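Local coordinates for protein acetyltransferase (Vibrio fischeri, PDB 3JVN) that probably transfers an acyl group, most likely acetyl from acetyl-CoA, to an unidentified acceptor, as a member of the GNAT acetyltransferase family, at residues Val86-Leu94 / Tyr120-Val129. Residues are numbered along the deposited sequence; the frame is centred on the assembly and turned at random.
Sequences VMMATIDEL and YGVKEIFVEV
Met88, a selenomethionine, lies alongside Glu124 and reaches the ring of Phe126. Its CB sits 3.4 Å from Glu124 O. CG passes Glu124 CB. SE then rests 3.6 Å from Glu124 CB and also meets the edge of the Phe126 ring, 3.9 Å from CE2, a Met-aromatic contact. CE ends 3.7 Å from Glu124 CG. In Met88, CG stands anti to the carbonyl carbon (chi1 -53°) and chi2 is extended (-172°), which brings SE to the ring edge. The extended chi3 then takes CE on beside Glu124 CG. Phe126 of the second subunit also packs on Met88 and Glu124.

The other face of the sheet is aliphatic. Ala89 CB meets Ile125 CD1 at 3.5 Å. Ile91 splits its contacts: CD1 touches Val127 CG2 and Ile125 CG2, while CG2 meets Val129 CG2 at 3.7 Å. Helix 105-118 covers this face through Leu117 and Met110.

Five backbone hydrogen bonds join the segments. Lys123 N gives a nearly straight bond to Met87 O (2.8 Å). Ala89 and Ile91 each donate and accept, bonding Glu124 O and Phe126 N, then Phe126 O and Glu128 N. The last bond runs from Glu128 N to Ile91 O at 2.7 Å.

The strands run parallel, 16° apart. Asp92 and Glu93 form a classic beta bulge opposite Thr72 of strand 67-79. Strand 86-96, helix 105-118 and strand 124-127 make a beta-alpha-beta unit, part of the mixed sheet of the GNAT fold.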
# COMPACT_ATOMS: atom_id res chain seq x y z
N VAL A 86 -6.88 -6.66 -0.81
CA VAL A 86 -6.12 -6.38 -2.03
C VAL A 86 -4.78 -7.06 -1.86
O VAL A 86 -4.12 -6.88 -0.85
CB VAL A 86 -5.88 -4.86 -2.19
CG1 VAL A 86 -5.29 -4.57 -3.57
CG2 VAL A 86 -7.16 -4.09 -1.97
N MSE A 87 -4.37 -7.83 -2.85
CA MSE A 87 -3.10 -8.51 -2.74
C MSE A 87 -1.92 -7.59 -3.02
O MSE A 87 -1.84 -6.96 -4.08
CB MSE A 87 -3.04 -9.71 -3.68
CG MSE A 87 -1.69 -10.45 -3.65
SE MSE A 87 -1.33 -11.44 -2.01
CE MSE A 87 -0.92 -13.16 -2.80
N MSE A 88 -1.00 -7.51 -2.07
CA MSE A 88 0.19 -6.69 -2.22
C MSE A 88 1.36 -7.46 -1.67
O MSE A 88 1.20 -8.55 -1.12
CB MSE A 88 0.04 -5.37 -1.45
CG MSE A 88 -1.21 -4.59 -1.77
SE MSE A 88 -1.15 -2.86 -0.94
CE MSE A 88 -2.75 -2.10 -1.72
N ALA A 89 2.55 -6.88 -1.80
CA ALA A 89 3.74 -7.54 -1.31
C ALA A 89 4.80 -6.54 -0.89
O ALA A 89 4.67 -5.33 -1.12
CB ALA A 89 4.31 -8.50 -2.37
N THR A 90 5.87 -7.06 -0.30
CA THR A 90 6.98 -6.22 0.17
C THR A 90 8.33 -6.91 -0.07
O THR A 90 8.50 -8.09 0.24
CB THR A 90 6.86 -5.93 1.69
OG1 THR A 90 5.52 -5.53 2.00
CG2 THR A 90 7.82 -4.83 2.11
N ILE A 91 9.27 -6.17 -0.64
CA ILE A 91 10.62 -6.69 -0.86
C ILE A 91 11.36 -6.16 0.36
O ILE A 91 11.47 -4.95 0.56
CB ILE A 91 11.24 -6.16 -2.18
CG1 ILE A 91 10.53 -6.81 -3.37
CG2 ILE A 91 12.71 -6.50 -2.25
CD1 ILE A 91 10.85 -6.21 -4.71
N ASP A 92 11.86 -7.08 1.18
CA ASP A 92 12.54 -6.71 2.40
C ASP A 92 14.05 -6.47 2.31
O ASP A 92 14.51 -5.33 2.41
CB ASP A 92 12.23 -7.78 3.47
CG ASP A 92 10.74 -7.93 3.71
OD1 ASP A 92 10.23 -9.08 3.66
OD2 ASP A 92 10.08 -6.90 3.97
N GLU A 93 14.81 -7.53 2.09
CA GLU A 93 16.27 -7.45 2.02
C GLU A 93 16.88 -8.00 0.75
O GLU A 93 16.30 -8.85 0.06
CB GLU A 93 16.87 -8.20 3.20
CG GLU A 93 16.43 -7.68 4.53
CD GLU A 93 16.30 -8.79 5.53
OE1 GLU A 93 15.42 -9.68 5.34
OE2 GLU A 93 17.08 -8.78 6.51
N LEU A 94 18.09 -7.54 0.46
CA LEU A 94 18.80 -7.98 -0.72
C LEU A 94 20.29 -7.76 -0.47
O LEU A 94 20.70 -6.66 -0.11
CB LEU A 94 18.33 -7.16 -1.93
CG LEU A 94 18.56 -7.76 -3.33
CD1 LEU A 94 18.00 -6.81 -4.39
CD2 LEU A 94 20.05 -7.98 -3.56
N TYR A 120 1.20 -13.68 -9.21
CA TYR A 120 0.38 -13.84 -8.00
C TYR A 120 -0.59 -12.66 -7.90
O TYR A 120 -1.20 -12.41 -6.85
CB TYR A 120 1.23 -13.86 -6.72
CG TYR A 120 1.47 -15.25 -6.19
CD1 TYR A 120 2.51 -16.02 -6.67
CD2 TYR A 120 0.60 -15.81 -5.25
CE1 TYR A 120 2.69 -17.34 -6.26
CE2 TYR A 120 0.75 -17.13 -4.82
CZ TYR A 120 1.81 -17.89 -5.33
OH TYR A 120 1.97 -19.19 -4.91
N GLY A 121 -0.70 -11.92 -9.00
CA GLY A 121 -1.59 -10.77 -9.05
C GLY A 121 -1.38 -9.68 -8.00
O GLY A 121 -2.35 -9.18 -7.44
N VAL A 122 -0.13 -9.31 -7.73
CA VAL A 122 0.09 -8.25 -6.74
C VAL A 122 -0.23 -6.88 -7.32
O VAL A 122 0.21 -6.53 -8.41
CB VAL A 122 1.54 -8.23 -6.19
CG1 VAL A 122 1.86 -9.55 -5.51
CG2 VAL A 122 2.52 -7.93 -7.32
N LYS A 123 -1.01 -6.10 -6.57
CA LYS A 123 -1.41 -4.78 -7.02
C LYS A 123 -0.37 -3.73 -6.68
O LYS A 123 -0.03 -2.91 -7.53
CB LYS A 123 -2.74 -4.41 -6.38
CG LYS A 123 -3.82 -5.49 -6.53
CD LYS A 123 -3.97 -5.95 -7.97
CE LYS A 123 -5.13 -6.91 -8.11
NZ LYS A 123 -5.23 -7.49 -9.48
N GLU A 124 0.14 -3.77 -5.45
CA GLU A 124 1.16 -2.82 -5.00
C GLU A 124 2.41 -3.50 -4.44
O GLU A 124 2.32 -4.56 -3.82
CB GLU A 124 0.58 -1.88 -3.94
CG GLU A 124 -0.55 -0.98 -4.44
CD GLU A 124 -0.20 -0.27 -5.74
OE1 GLU A 124 0.94 0.26 -5.83
OE2 GLU A 124 -1.06 -0.22 -6.65
N ILE A 125 3.57 -2.88 -4.66
CA ILE A 125 4.85 -3.40 -4.18
C ILE A 125 5.69 -2.34 -3.43
O ILE A 125 6.03 -1.30 -3.98
CB ILE A 125 5.72 -3.95 -5.34
CG1 ILE A 125 5.00 -5.10 -6.03
CG2 ILE A 125 7.07 -4.41 -4.82
CD1 ILE A 125 4.65 -6.25 -5.09
N PHE A 126 6.03 -2.65 -2.18
CA PHE A 126 6.82 -1.75 -1.35
C PHE A 126 8.22 -2.31 -1.16
O PHE A 126 8.38 -3.40 -0.62
CB PHE A 126 6.17 -1.61 0.03
CG PHE A 126 4.76 -1.11 -0.02
CD1 PHE A 126 4.50 0.22 -0.27
CD2 PHE A 126 3.70 -2.00 0.16
CE1 PHE A 126 3.19 0.68 -0.34
CE2 PHE A 126 2.39 -1.55 0.09
CZ PHE A 126 2.13 -0.22 -0.16
N VAL A 127 9.23 -1.57 -1.63
CA VAL A 127 10.61 -2.01 -1.50
C VAL A 127 11.22 -1.43 -0.22
O VAL A 127 11.16 -0.22 0.03
CB VAL A 127 11.45 -1.59 -2.75
CG1 VAL A 127 12.89 -2.09 -2.63
CG2 VAL A 127 10.81 -2.19 -4.01
N GLU A 128 11.79 -2.31 0.60
CA GLU A 128 12.39 -1.91 1.87
C GLU A 128 13.91 -2.02 1.83
O GLU A 128 14.57 -1.78 2.84
CB GLU A 128 11.88 -2.81 3.00
CG GLU A 128 10.38 -3.05 3.04
CD GLU A 128 9.59 -1.84 3.47
OE1 GLU A 128 9.64 -0.82 2.76
OE2 GLU A 128 8.91 -1.90 4.52
N VAL A 129 14.47 -2.41 0.69
CA VAL A 129 15.92 -2.56 0.59
C VAL A 129 16.67 -1.24 0.84
O VAL A 129 16.09 -0.16 0.71
CB VAL A 129 16.32 -3.11 -0.79
CG1 VAL A 129 17.77 -3.54 -0.78
CG2 VAL A 129 15.42 -4.28 -1.15